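Local coordinates for protein beta-glucosidase (Chaetomella raphigera, PDB 6JXG) that probably hydrolyses terminal, non-reducing beta-D-glucosyl residues with release of beta-D-glucose, as a secreted family 3 glycoside hydrolase, at residues A[130-135]-A[648-653]; A[582-587]-A[704-709]; A[614-619]-A[666-671]; A[632-637]-A[693-698]. All coordinates share one frame; numbering follows the deposited sequence.

Overall arrangement
From the N terminus, helix 131-147 of the family 3 N-terminal, TIM-barrel-type region meets strand 649-658 more than 500 residues later, and interaction 1 closes this longest loop. The other three contacts build the C-terminal beta sandwich. Interaction 2 joins strands 582-591 and 704-711, the outer strands of two different sheets, and within its loop both interaction 3 and interaction 4 are nested. Those two cross each other: interaction 3 pairs strands inside the three-stranded sheet, interaction 4 inside the four-stranded one, and their apolar side chains meet in the sandwich core. Interaction 1 crosses all three, tying the sandwich to the N-terminal part of the enzyme.

Interaction 1: A[130-135]-A[648-653]; sequences DPYLNG and KQLRGF
The Y132 ring lies flat against the backbone of R651 and G652: R651 CA sits 3.8 Å from the ring centroid and only 7° off its normal, a CH-pi contact over the face, while F653 CD1 lies in the ring plane at an edge. The R651 guanidinium has Q649 CB over the centre of one face and Y132 CB near its plane at the edge; its NE is bonded to D674 O. Here the N-terminal turn of helix 131-147 docks on a classic beta bulge, in which R651 and G652 both face L634, at an outer strand of the fibronectin type III-like domain. L133 CD1 packs off-centre on the F653 ring, 3.7 Å from F653 CZ, and the two side chains cross at about a right angle. D130 is the N-cap of the helix: its OD2 takes L133 N at 2.9 Å through the anti lone pair, in an almost straight bond. With CG anti to the backbone N (chi1 -176°), the same carboxylate also meets L650, OD2 lying 3.4 Å from L650 CD2. D130 OD1 is gripped from outside by Y559 OH and by a salt bridge to R560, which would probably favour the charged form. Water 1 completes the junction, donating to D130 OD1 at 2.7 Å and to L650 O at 2.8 Å.

Interaction 2: A[582-587]-A[704-709]; sequences FQYSQL and IRLQGS
R705 meets Y584 first with its aliphatic part, CG lying 4.2 Å from the centroid of the Y584 ring and over its face. The chain then bends at chi2 (-75°) and carries the guanidinium past the rim of the ring, the two planes standing 65° apart. NH1 reaches back to F582 O at 2.9 Å, a nearly straight bond that keeps the oxygen in the guanidinium plane, although the donor is tilted from the carbonyl plane. NH1 also shares water 3 with Y584 N, and NE forms a salt bridge with D703. An alanine here would probably thin the cover over this face of the Y584 ring and is likely to leave F582 O without this donor and D703 without its charged mate. R705 and L706 both face V697, forming a classic beta bulge in strand 704-711. That strand and 582-591 are outer strands of the two sheets of the fibronectin type III-like sandwich; their short segments run almost parallel, with axes 6.6 Å apart, and meet mainly through side chains, where the edges of the two sheets come together. L706 reaches across to the other strand, its CD1 at 3.8 Å from Y584 CB and its CD2 at 3.8 Å from S585 CA. L706 and L587 slide past each other in opposite directions. At Q707 the backbone carbonyl takes over, O lying 3.5 Å from L587 CD1. G708, having no side chain, lets that same methyl come within 3.7 Å of its N.

Interaction 3: A[614-619]-A[666-671]; sequences ATVTAK and VTFNLR
V616 and F668 form the apolar centre of this strand pair, V616 CG1 lying 3.8 Å from F668 CD2. The other methyl of V616, CG2, turns to L670 CD1, which also touches A614 CB. At the far end A618 CB rests 4.0 Å from V666 CG2. All of these side chains leave the same face of the sheet, and V666, F668 and L670 go on to meet A632 and L634 of the facing sheet. This is the inward side of a beta sandwich of the fibronectin type III-like kind, in which strand 612-622 is the middle and strand 663-671 an outer member of the three-stranded sheet. The pairing is antiparallel and regular: V616 and F668 exchange two backbone bonds, F668 N to V616 O being the shorter at 2.7 Å. A618 and V666 do the same, while at the other end L670 N binds A614 O firmly. The return bond, from A614 N to L670 O, is weak at 3.5 Å. The opposite face is polar. T615 OG1, held anti to the carbonyl carbon (chi1 -69°), donates to N669 OD1 at 2.8 Å and in the plane of the amide carbonyl, with the two side chains lying side by side. A valine in its place would remove this hydroxyl, and N669 OD1 would probably lose its donor and the amide become freer to turn. T615 CG2, anti to the backbone N, lies near the same N669 OD1 and also touches T667 CG2. Next along, T617 turns its CG2 to T667 OG1 at 3.7 Å, and its own OG1 is hydrogen-bonded to T588 OG1 on strand 582-591.

Interaction 4: A[632-637]-A[693-698]; sequences AQLYIG and FSLYVG
Y635 and Y696 face each other as a hydrogen-bonded pair at the middle of two antiparallel strands, Y635 N giving to Y696 O at 2.9 Å and Y696 N returning to Y635 O. The same double exchange is made by Q633 with G698 and by G637 with S694, where both bonds measure 2.8 Å, so every second residue spends its N-H and carbonyl on the opposite strand. The residues between them turn their polar groups outward. L634 N and O are taken by G652 and R651 of the next strand, at its bulge, while V697 O accepts from both R705 and L706. Q633 and Y635 pair their polar ends as well. Y635 OH donates to Q633 OE1 across a short 2.5 Å, in the amide carbonyl plane, and the oxygen lies in the ring plane at the edge of Y635. Beyond CG the Q633 chain is extended, which lets NE2 reach G574 O. On the other face the side chains that meet are apolar: L634 CD2 meets V697 CG2 at 3.8 Å, crossing it, and I636 lies alongside L695, CG1 to CD2 at 4.1 Å. L634 packs onward against F668 and L670, and V697 against L587. Strands 628-637 and 692-698 are thus the two inner strands of the four-stranded sheet, bonded to each other and to their outer neighbours, with apolar side chains turned to the other sheet, as in a fibronectin type III-like beta sandwich.

Interaction 1: A[130-135]-A[648-653]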
loop_
_atom_site.group_PDB
_atom_site.type_symbol
_atom_site.label_atom_id
_atom_site.label_comp_id
_atom_site.label_asym_id
_atom_site.label_seq_id
_atom_site.Cartn_x
_atom_site.Cartn_y
_atom_site.Cartn_z
ATOM N N ASP A 130 1.619 9.953 -0.054
ATOM C CA ASP A 130 1.150 10.809 1.021
ATOM C C ASP A 130 1.227 10.107 2.372
ATOM O O ASP A 130 0.607 9.068 2.594
ATOM C CB ASP A 130 -0.291 11.239 0.824
ATOM C CG ASP A 130 -0.709 12.202 1.899
ATOM O OD1 ASP A 130 -0.278 13.395 1.771
ATOM O OD2 ASP A 130 -1.379 11.770 2.877
ATOM N N PRO A 131 2.008 10.659 3.315
ATOM C CA PRO A 131 2.229 9.888 4.509
ATOM C C PRO A 131 0.981 9.744 5.375
ATOM O O PRO A 131 0.881 8.744 6.126
ATOM C CB PRO A 131 3.316 10.706 5.249
ATOM C CG PRO A 131 3.216 12.098 4.727
ATOM C CD PRO A 131 2.836 11.851 3.257
ATOM N N TYR A 132 0.053 10.729 5.354
ATOM C CA TYR A 132 -1.133 10.664 6.201
ATOM C C TYR A 132 -2.055 9.534 5.710
ATOM O O TYR A 132 -2.547 8.689 6.518
ATOM C CB TYR A 132 -1.877 12.015 6.199
ATOM C CG TYR A 132 -3.053 12.007 7.103
ATOM C CD1 TYR A 132 -2.907 12.253 8.450
ATOM C CD2 TYR A 132 -4.314 11.682 6.641
ATOM C CE1 TYR A 132 -4.032 12.245 9.312
ATOM C CE2 TYR A 132 -5.378 11.610 7.476
ATOM C CZ TYR A 132 -5.246 11.902 8.815
ATOM O OH TYR A 132 -6.430 11.832 9.611
ATOM N N LEU A 133 -2.369 9.561 4.411
ATOM C CA LEU A 133 -3.197 8.502 3.813
ATOM C C LEU A 133 -2.574 7.149 4.028
ATOM O O LEU A 133 -3.241 6.138 4.382
ATOM C CB LEU A 133 -3.407 8.736 2.317
ATOM C CG LEU A 133 -4.217 7.712 1.497
ATOM C CD1 LEU A 133 -5.594 7.599 2.084
ATOM C CD2 LEU A 133 -4.288 8.142 0.057
ATOM N N ASN A 134 -1.282 7.090 3.722
ATOM C CA ASN A 134 -0.500 5.866 3.905
ATOM C C ASN A 134 -0.608 5.314 5.337
ATOM O O ASN A 134 -1.012 4.154 5.574
ATOM C CB ASN A 134 0.937 6.130 3.482
ATOM C CG ASN A 134 1.753 4.873 3.277
ATOM O OD1 ASN A 134 1.800 4.000 4.139
ATOM N ND2 ASN A 134 2.372 4.756 2.095
ATOM N N GLY A 135 -0.336 6.167 6.299
ATOM C CA GLY A 135 -0.511 5.841 7.724
ATOM C C GLY A 135 -1.899 5.360 8.148
ATOM O O GLY A 135 -1.947 4.331 8.770
ATOM N N LYS A 648 0.484 22.671 1.475
ATOM C CA LYS A 648 -0.717 21.935 1.873
ATOM C C LYS A 648 -0.268 20.494 2.191
ATOM O O LYS A 648 0.490 19.841 1.413
ATOM C CB LYS A 648 -1.715 21.833 0.674
ATOM C CG LYS A 648 -2.701 22.992 0.479
ATOM C CD LYS A 648 -3.591 22.840 -0.768
ATOM C CE LYS A 648 -2.764 23.078 -2.038
ATOM N NZ LYS A 648 -3.409 23.281 -3.349
ATOM N N GLN A 649 -0.741 19.957 3.301
ATOM C CA GLN A 649 -0.452 18.538 3.625
ATOM C C GLN A 649 -1.740 17.889 4.072
ATOM O O GLN A 649 -2.421 18.410 4.980
ATOM C CB GLN A 649 0.502 18.498 4.791
ATOM C CG GLN A 649 1.892 18.911 4.395
ATOM C CD GLN A 649 2.881 18.588 5.464
ATOM O OE1 GLN A 649 3.464 17.515 5.471
ATOM N NE2 GLN A 649 3.066 19.492 6.386
ATOM N N LEU A 650 -2.078 16.752 3.475
ATOM C CA LEU A 650 -3.287 16.062 3.810
ATOM C C LEU A 650 -3.251 15.706 5.265
ATOM O O LEU A 650 -2.266 15.112 5.688
ATOM C CB LEU A 650 -3.409 14.762 3.010
ATOM C CG LEU A 650 -4.746 14.067 3.144
ATOM C CD1 LEU A 650 -5.943 14.752 2.531
ATOM C CD2 LEU A 650 -4.713 12.580 2.774
ATOM N N ARG A 651 -4.282 16.094 6.018
ATOM C CA ARG A 651 -4.418 15.693 7.425
ATOM C C ARG A 651 -5.789 15.192 7.830
ATOM O O ARG A 651 -6.083 14.998 9.049
ATOM C CB ARG A 651 -3.938 16.837 8.363
ATOM C CG ARG A 651 -2.490 17.244 8.197
ATOM C CD ARG A 651 -1.492 16.152 8.578
ATOM N NE ARG A 651 -0.154 16.643 8.833
ATOM C CZ ARG A 651 0.968 16.217 8.269
ATOM N NH1 ARG A 651 0.971 15.244 7.345
ATOM N NH2 ARG A 651 2.097 16.760 8.622
ATOM N N GLY A 652 -6.627 14.901 6.849
ATOM C CA GLY A 652 -7.950 14.347 7.143
ATOM C C GLY A 652 -8.656 13.961 5.856
ATOM O O GLY A 652 -8.426 14.567 4.829
ATOM N N PHE A 653 -9.487 12.943 5.930
ATOM C CA PHE A 653 -10.378 12.621 4.834
ATOM C C PHE A 653 -11.539 11.880 5.381
ATOM O O PHE A 653 -11.410 11.184 6.414
ATOM C CB PHE A 653 -9.654 11.831 3.719
ATOM C CG PHE A 653 -9.029 10.527 4.169
ATOM C CD1 PHE A 653 -7.763 10.500 4.720
ATOM C CD2 PHE A 653 -9.707 9.328 4.023
ATOM C CE1 PHE A 653 -7.220 9.316 5.163
ATOM C CE2 PHE A 653 -9.167 8.121 4.409
ATOM C CZ PHE A 653 -7.879 8.094 4.959
HETATM O O HOH W 1 0.017 14.211 4.374
#

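Interaction 2: A[582-587]-A[704-709]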
loop_
_atom_site.group_PDB
_atom_site.type_symbol
_atom_site.label_atom_id
_atom_site.label_comp_id
_atom_site.label_asym_id
_atom_site.label_seq_id
_atom_site.Cartn_x
_atom_site.Cartn_y
_atom_site.Cartn_z
ATOM N N PHE A 582 -21.029 17.581 -5.961
ATOM C CA PHE A 582 -21.147 17.878 -4.562
ATOM C C PHE A 582 -20.793 19.348 -4.281
ATOM O O PHE A 582 -19.943 19.967 -4.941
ATOM C CB PHE A 582 -20.178 16.976 -3.811
ATOM C CG PHE A 582 -20.447 15.547 -4.011
ATOM C CD1 PHE A 582 -21.344 14.886 -3.197
ATOM C CD2 PHE A 582 -19.792 14.844 -5.000
ATOM C CE1 PHE A 582 -21.596 13.516 -3.390
ATOM C CE2 PHE A 582 -20.043 13.506 -5.208
ATOM C CZ PHE A 582 -20.936 12.844 -4.392
ATOM N N GLN A 583 -21.480 19.892 -3.297
ATOM C CA GLN A 583 -21.249 21.242 -2.819
ATOM C C GLN A 583 -20.893 21.236 -1.354
ATOM O O GLN A 583 -21.411 20.432 -0.603
ATOM C CB GLN A 583 -22.469 22.107 -3.043
ATOM C CG GLN A 583 -22.658 22.415 -4.526
ATOM C CD GLN A 583 -24.022 23.002 -4.797
ATOM O OE1 GLN A 583 -24.879 23.038 -3.917
ATOM N NE2 GLN A 583 -24.245 23.418 -6.031
ATOM N N TYR A 584 -19.985 22.115 -0.970
ATOM C CA TYR A 584 -19.452 22.081 0.375
ATOM C C TYR A 584 -19.810 23.396 1.070
ATOM O O TYR A 584 -19.757 24.438 0.438
ATOM C CB TYR A 584 -17.960 22.009 0.300
ATOM C CG TYR A 584 -17.326 20.706 -0.074
ATOM C CD1 TYR A 584 -16.400 20.095 0.788
ATOM C CD2 TYR A 584 -17.532 20.152 -1.323
ATOM C CE1 TYR A 584 -15.724 18.940 0.428
ATOM C CE2 TYR A 584 -16.924 18.946 -1.650
ATOM C CZ TYR A 584 -16.002 18.379 -0.792
ATOM O OH TYR A 584 -15.424 17.188 -1.093
ATOM N N SER A 585 -20.135 23.360 2.339
ATOM C CA SER A 585 -20.369 24.565 3.086
ATOM C C SER A 585 -20.151 24.313 4.578
ATOM O O SER A 585 -19.791 23.212 5.005
ATOM C CB SER A 585 -21.781 25.080 2.842
ATOM O OG SER A 585 -22.718 24.150 3.297
ATOM N N GLN A 586 -20.410 25.351 5.359
ATOM C CA GLN A 586 -20.462 25.251 6.818
ATOM C C GLN A 586 -19.198 24.696 7.473
ATOM O O GLN A 586 -19.230 23.706 8.191
ATOM C CB GLN A 586 -21.710 24.460 7.207
ATOM C CG GLN A 586 -22.982 25.269 6.922
ATOM C CD GLN A 586 -24.222 24.672 7.549
ATOM O OE1 GLN A 586 -24.201 24.232 8.723
ATOM N NE2 GLN A 586 -25.310 24.650 6.796
ATOM N N LEU A 587 -18.059 25.321 7.231
ATOM C CA LEU A 587 -16.849 24.823 7.827
ATOM C C LEU A 587 -16.874 25.163 9.303
ATOM O O LEU A 587 -17.200 26.267 9.646
ATOM C CB LEU A 587 -15.704 25.586 7.252
ATOM C CG LEU A 587 -14.300 25.097 7.067
ATOM C CD1 LEU A 587 -13.313 26.156 7.398
ATOM C CD2 LEU A 587 -13.911 23.791 7.632
ATOM N N ILE A 704 -10.270 23.148 -3.748
ATOM C CA ILE A 704 -10.485 23.603 -2.423
ATOM C C ILE A 704 -11.731 24.485 -2.416
ATOM O O ILE A 704 -11.833 25.496 -3.149
ATOM C CB ILE A 704 -9.282 24.383 -1.900
ATOM C CG1 ILE A 704 -8.020 23.480 -1.829
ATOM C CG2 ILE A 704 -9.618 24.926 -0.522
ATOM C CD1 ILE A 704 -8.177 22.231 -0.973
ATOM N N ARG A 705 -12.671 24.103 -1.569
ATOM C CA ARG A 705 -13.940 24.728 -1.545
ATOM C C ARG A 705 -14.119 25.605 -0.307
ATOM O O ARG A 705 -14.941 26.484 -0.350
ATOM C CB ARG A 705 -15.046 23.693 -1.529
ATOM C CG ARG A 705 -14.930 22.707 -2.673
ATOM C CD ARG A 705 -15.344 23.307 -4.008
ATOM N NE ARG A 705 -15.354 22.219 -4.983
ATOM C CZ ARG A 705 -16.375 21.397 -5.212
ATOM N NH1 ARG A 705 -17.575 21.579 -4.668
ATOM N NH2 ARG A 705 -16.227 20.423 -6.081
ATOM N N LEU A 706 -13.443 25.294 0.782
ATOM C CA LEU A 706 -13.640 26.030 2.031
ATOM C C LEU A 706 -12.297 26.332 2.624
ATOM O O LEU A 706 -11.307 25.583 2.480
ATOM C CB LEU A 706 -14.521 25.255 3.009
ATOM C CG LEU A 706 -15.842 24.706 2.504
ATOM C CD1 LEU A 706 -16.308 23.580 3.399
ATOM C CD2 LEU A 706 -16.855 25.844 2.400
ATOM N N GLN A 707 -12.243 27.441 3.324
ATOM C CA GLN A 707 -11.000 27.809 3.956
ATOM C C GLN A 707 -11.279 28.349 5.343
ATOM O O GLN A 707 -12.294 29.012 5.593
ATOM C CB GLN A 707 -10.300 28.842 3.077
ATOM C CG GLN A 707 -8.989 29.403 3.604
ATOM C CD GLN A 707 -9.121 30.591 4.559
ATOM O OE1 GLN A 707 -9.957 31.474 4.416
ATOM N NE2 GLN A 707 -8.292 30.595 5.568
ATOM N N GLY A 708 -10.385 28.051 6.261
ATOM C CA GLY A 708 -10.522 28.563 7.607
ATOM C C GLY A 708 -9.187 28.534 8.270
ATOM O O GLY A 708 -8.198 28.280 7.647
ATOM N N SER A 709 -9.173 28.788 9.551
ATOM C CA SER A 709 -7.904 28.723 10.293
ATOM C C SER A 709 -8.114 28.226 11.699
ATOM O O SER A 709 -9.233 28.115 12.167
ATOM C CB SER A 709 -7.196 30.065 10.246
ATOM O OG SER A 709 -8.007 30.999 10.872
HETATM O O HOH W 2 -18.360 18.023 -7.390
HETATM O O HOH W 3 -18.835 23.726 -3.047
#

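Interaction 3: A[614-619]-A[666-671]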
loop_
_atom_site.group_PDB
_atom_site.type_symbol
_atom_site.label_atom_id
_atom_site.label_comp_id
_atom_site.label_asym_id
_atom_site.label_seq_id
_atom_site.Cartn_x
_atom_site.Cartn_y
_atom_site.Cartn_z
ATOM N N ALA A 614 -8.009 18.667 18.021
ATOM C CA ALA A 614 -8.898 19.578 17.289
ATOM C C ALA A 614 -9.766 18.806 16.340
ATOM O O ALA A 614 -9.456 17.686 15.970
ATOM C CB ALA A 614 -8.074 20.578 16.490
ATOM N N THR A 615 -10.895 19.395 15.955
ATOM C CA THR A 615 -11.774 18.752 15.033
ATOM C C THR A 615 -12.300 19.801 14.055
ATOM O O THR A 615 -12.615 20.922 14.462
ATOM C CB THR A 615 -12.974 18.178 15.788
ATOM O OG1 THR A 615 -12.535 17.097 16.580
ATOM C CG2 THR A 615 -13.998 17.597 14.847
ATOM N N VAL A 616 -12.391 19.404 12.782
ATOM C CA VAL A 616 -12.877 20.254 11.708
ATOM C C VAL A 616 -14.092 19.539 11.095
ATOM O O VAL A 616 -14.074 18.261 10.988
ATOM C CB VAL A 616 -11.762 20.438 10.650
ATOM C CG1 VAL A 616 -12.263 21.089 9.373
ATOM C CG2 VAL A 616 -10.569 21.155 11.255
ATOM N N THR A 617 -15.160 20.303 10.740
ATOM C CA THR A 617 -16.253 19.719 10.052
ATOM C C THR A 617 -16.685 20.532 8.870
ATOM O O THR A 617 -16.308 21.693 8.724
ATOM C CB THR A 617 -17.494 19.413 10.918
ATOM O OG1 THR A 617 -18.198 20.618 11.223
ATOM C CG2 THR A 617 -17.062 18.697 12.229
ATOM N N ALA A 618 -17.494 19.893 8.039
ATOM C CA ALA A 618 -18.127 20.601 6.923
ATOM C C ALA A 618 -19.369 19.880 6.520
ATOM O O ALA A 618 -19.577 18.683 6.861
ATOM C CB ALA A 618 -17.167 20.765 5.729
ATOM N N LYS A 619 -20.223 20.610 5.808
ATOM C CA LYS A 619 -21.417 20.021 5.244
ATOM C C LYS A 619 -21.217 19.767 3.762
ATOM O O LYS A 619 -20.758 20.675 3.030
ATOM C CB LYS A 619 -22.639 20.943 5.409
ATOM C CG LYS A 619 -23.870 20.406 4.687
ATOM C CD LYS A 619 -25.110 21.021 5.315
ATOM C CE LYS A 619 -25.460 22.386 4.800
ATOM N NZ LYS A 619 -25.734 22.190 3.372
ATOM N N VAL A 666 -19.203 15.876 7.225
ATOM C CA VAL A 666 -17.874 15.232 7.254
ATOM C C VAL A 666 -17.092 15.757 8.410
ATOM O O VAL A 666 -17.234 16.880 8.769
ATOM C CB VAL A 666 -17.116 15.345 5.897
ATOM C CG1 VAL A 666 -17.909 14.597 4.883
ATOM C CG2 VAL A 666 -16.897 16.769 5.481
ATOM N N THR A 667 -16.260 14.901 8.988
ATOM C CA THR A 667 -15.558 15.202 10.231
ATOM C C THR A 667 -14.130 14.794 10.112
ATOM O O THR A 667 -13.851 13.672 9.630
ATOM C CB THR A 667 -16.247 14.453 11.375
ATOM O OG1 THR A 667 -17.542 15.046 11.540
ATOM C CG2 THR A 667 -15.476 14.528 12.629
ATOM N N PHE A 668 -13.231 15.693 10.503
ATOM C CA PHE A 668 -11.807 15.396 10.484
ATOM C C PHE A 668 -11.271 15.602 11.893
ATOM O O PHE A 668 -11.225 16.733 12.326
ATOM C CB PHE A 668 -11.023 16.319 9.500
ATOM C CG PHE A 668 -11.699 16.476 8.161
ATOM C CD1 PHE A 668 -11.742 15.388 7.255
ATOM C CD2 PHE A 668 -12.386 17.628 7.842
ATOM C CE1 PHE A 668 -12.334 15.518 5.985
ATOM C CE2 PHE A 668 -13.065 17.727 6.590
ATOM C CZ PHE A 668 -13.015 16.675 5.651
ATOM N N ASN A 669 -10.837 14.525 12.559
ATOM C CA ASN A 669 -10.179 14.630 13.879
ATOM C C ASN A 669 -8.661 14.687 13.763
ATOM O O ASN A 669 -8.030 13.819 13.111
ATOM C CB ASN A 669 -10.632 13.459 14.738
ATOM C CG ASN A 669 -12.113 13.480 14.992
ATOM O OD1 ASN A 669 -12.668 14.510 15.424
ATOM N ND2 ASN A 669 -12.782 12.372 14.694
ATOM N N LEU A 670 -8.086 15.738 14.331
ATOM C CA LEU A 670 -6.688 16.032 14.192
ATOM C C LEU A 670 -5.906 15.631 15.443
ATOM O O LEU A 670 -6.266 15.994 16.597
ATOM C CB LEU A 670 -6.447 17.524 13.912
ATOM C CG LEU A 670 -6.987 18.012 12.591
ATOM C CD1 LEU A 670 -7.069 19.553 12.599
ATOM C CD2 LEU A 670 -6.066 17.547 11.467
ATOM N N ARG A 671 -4.877 14.835 15.218
ATOM C CA ARG A 671 -3.952 14.479 16.289
ATOM C C ARG A 671 -2.976 15.629 16.492
ATOM O O ARG A 671 -2.706 16.391 15.573
ATOM C CB ARG A 671 -3.170 13.213 15.897
ATOM C CG ARG A 671 -4.009 11.947 15.753
ATOM C CD ARG A 671 -3.220 10.865 15.066
ATOM N NE ARG A 671 -2.819 11.284 13.705
ATOM C CZ ARG A 671 -2.144 10.485 12.900
ATOM N NH1 ARG A 671 -1.831 9.241 13.270
ATOM N NH2 ARG A 671 -1.752 10.937 11.745
#

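Interaction 4: A[632-637]-A[693-698]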
loop_
_atom_site.group_PDB
_atom_site.type_symbol
_atom_site.label_atom_id
_atom_site.label_comp_id
_atom_site.label_asym_id
_atom_site.label_seq_id
_atom_site.Cartn_x
_atom_site.Cartn_y
_atom_site.Cartn_z
ATOM N N ALA A 632 -14.353 13.857 0.975
ATOM C CA ALA A 632 -13.916 15.186 1.431
ATOM C C ALA A 632 -12.528 15.089 2.032
ATOM O O ALA A 632 -12.234 14.144 2.744
ATOM C CB ALA A 632 -14.860 15.717 2.427
ATOM N N GLN A 633 -11.706 16.095 1.792
ATOM C CA GLN A 633 -10.291 16.104 2.146
ATOM C C GLN A 633 -9.972 17.375 2.871
ATOM O O GLN A 633 -10.510 18.437 2.495
ATOM C CB GLN A 633 -9.398 16.000 0.937
ATOM C CG GLN A 633 -9.662 14.711 0.184
ATOM C CD GLN A 633 -9.221 14.735 -1.254
ATOM O OE1 GLN A 633 -8.146 15.216 -1.581
ATOM N NE2 GLN A 633 -10.046 14.178 -2.121
ATOM N N LEU A 634 -9.089 17.243 3.868
ATOM C CA LEU A 634 -8.549 18.348 4.643
ATOM C C LEU A 634 -7.058 18.415 4.475
ATOM O O LEU A 634 -6.360 17.433 4.791
ATOM C CB LEU A 634 -8.778 18.101 6.131
ATOM C CG LEU A 634 -8.744 19.192 7.187
ATOM C CD1 LEU A 634 -8.229 18.784 8.535
ATOM C CD2 LEU A 634 -8.410 20.586 6.785
ATOM N N TYR A 635 -6.576 19.590 4.063
ATOM C CA TYR A 635 -5.159 19.942 3.886
ATOM C C TYR A 635 -4.848 21.126 4.851
ATOM O O TYR A 635 -5.700 22.049 5.102
ATOM C CB TYR A 635 -4.834 20.330 2.433
ATOM C CG TYR A 635 -5.051 19.196 1.446
ATOM C CD1 TYR A 635 -4.020 18.355 1.087
ATOM C CD2 TYR A 635 -6.320 18.916 0.955
ATOM C CE1 TYR A 635 -4.237 17.287 0.204
ATOM C CE2 TYR A 635 -6.540 17.847 0.078
ATOM C CZ TYR A 635 -5.502 17.010 -0.252
ATOM O OH TYR A 635 -5.769 15.953 -1.108
ATOM N N ILE A 636 -3.691 21.028 5.474
ATOM C CA ILE A 636 -3.254 22.010 6.459
ATOM C C ILE A 636 -2.017 22.732 5.982
ATOM O O ILE A 636 -1.100 22.126 5.409
ATOM C CB ILE A 636 -3.029 21.322 7.787
ATOM C CG1 ILE A 636 -4.431 20.883 8.264
ATOM C CG2 ILE A 636 -2.291 22.223 8.760
ATOM C CD1 ILE A 636 -4.509 20.452 9.675
ATOM N N GLY A 637 -1.996 24.044 6.192
ATOM C CA GLY A 637 -0.823 24.857 5.901
ATOM C C GLY A 637 -0.289 25.309 7.225
ATOM O O GLY A 637 -1.057 25.698 8.094
ATOM N N PHE A 693 -2.866 27.913 11.918
ATOM C CA PHE A 693 -2.830 26.897 10.861
ATOM C C PHE A 693 -3.804 27.295 9.811
ATOM O O PHE A 693 -4.891 27.765 10.129
ATOM C CB PHE A 693 -3.217 25.533 11.442
ATOM C CG PHE A 693 -2.275 25.065 12.521
ATOM C CD1 PHE A 693 -1.099 24.418 12.203
ATOM C CD2 PHE A 693 -2.590 25.235 13.879
ATOM C CE1 PHE A 693 -0.227 23.955 13.186
ATOM C CE2 PHE A 693 -1.718 24.756 14.866
ATOM C CZ PHE A 693 -0.523 24.155 14.526
ATOM N N SER A 694 -3.474 27.084 8.539
ATOM C CA SER A 694 -4.447 27.250 7.495
ATOM C C SER A 694 -5.151 25.911 7.211
ATOM O O SER A 694 -4.497 24.892 7.138
ATOM C CB SER A 694 -3.755 27.731 6.247
ATOM O OG SER A 694 -3.271 28.983 6.496
ATOM N N LEU A 695 -6.469 25.934 7.131
ATOM C CA LEU A 695 -7.302 24.762 6.877
ATOM C C LEU A 695 -7.946 24.884 5.487
ATOM O O LEU A 695 -8.550 25.895 5.216
ATOM C CB LEU A 695 -8.418 24.781 7.869
ATOM C CG LEU A 695 -7.996 24.838 9.340
ATOM C CD1 LEU A 695 -9.167 24.857 10.302
ATOM C CD2 LEU A 695 -7.084 23.673 9.621
ATOM N N TYR A 696 -7.791 23.867 4.628
ATOM C CA TYR A 696 -8.302 23.853 3.280
ATOM C C TYR A 696 -9.135 22.625 3.145
ATOM O O TYR A 696 -8.589 21.538 3.326
ATOM C CB TYR A 696 -7.212 23.889 2.219
ATOM C CG TYR A 696 -6.291 25.021 2.408
ATOM C CD1 TYR A 696 -6.727 26.349 2.229
ATOM C CD2 TYR A 696 -4.989 24.821 2.772
ATOM C CE1 TYR A 696 -5.869 27.404 2.392
ATOM C CE2 TYR A 696 -4.130 25.899 2.961
ATOM C CZ TYR A 696 -4.576 27.163 2.748
ATOM O OH TYR A 696 -3.738 28.203 2.940
ATOM N N VAL A 697 -10.456 22.771 2.960
ATOM C CA VAL A 697 -11.314 21.594 2.821
ATOM C C VAL A 697 -11.851 21.562 1.408
ATOM O O VAL A 697 -12.355 22.581 0.899
ATOM C CB VAL A 697 -12.429 21.535 3.878
ATOM C CG1 VAL A 697 -13.432 20.399 3.566
ATOM C CG2 VAL A 697 -11.828 21.418 5.247
ATOM N N GLY A 698 -11.737 20.398 0.749
ATOM C CA GLY A 698 -12.315 20.264 -0.563
ATOM C C GLY A 698 -12.328 18.861 -1.158
ATOM O O GLY A 698 -12.215 17.884 -0.434
#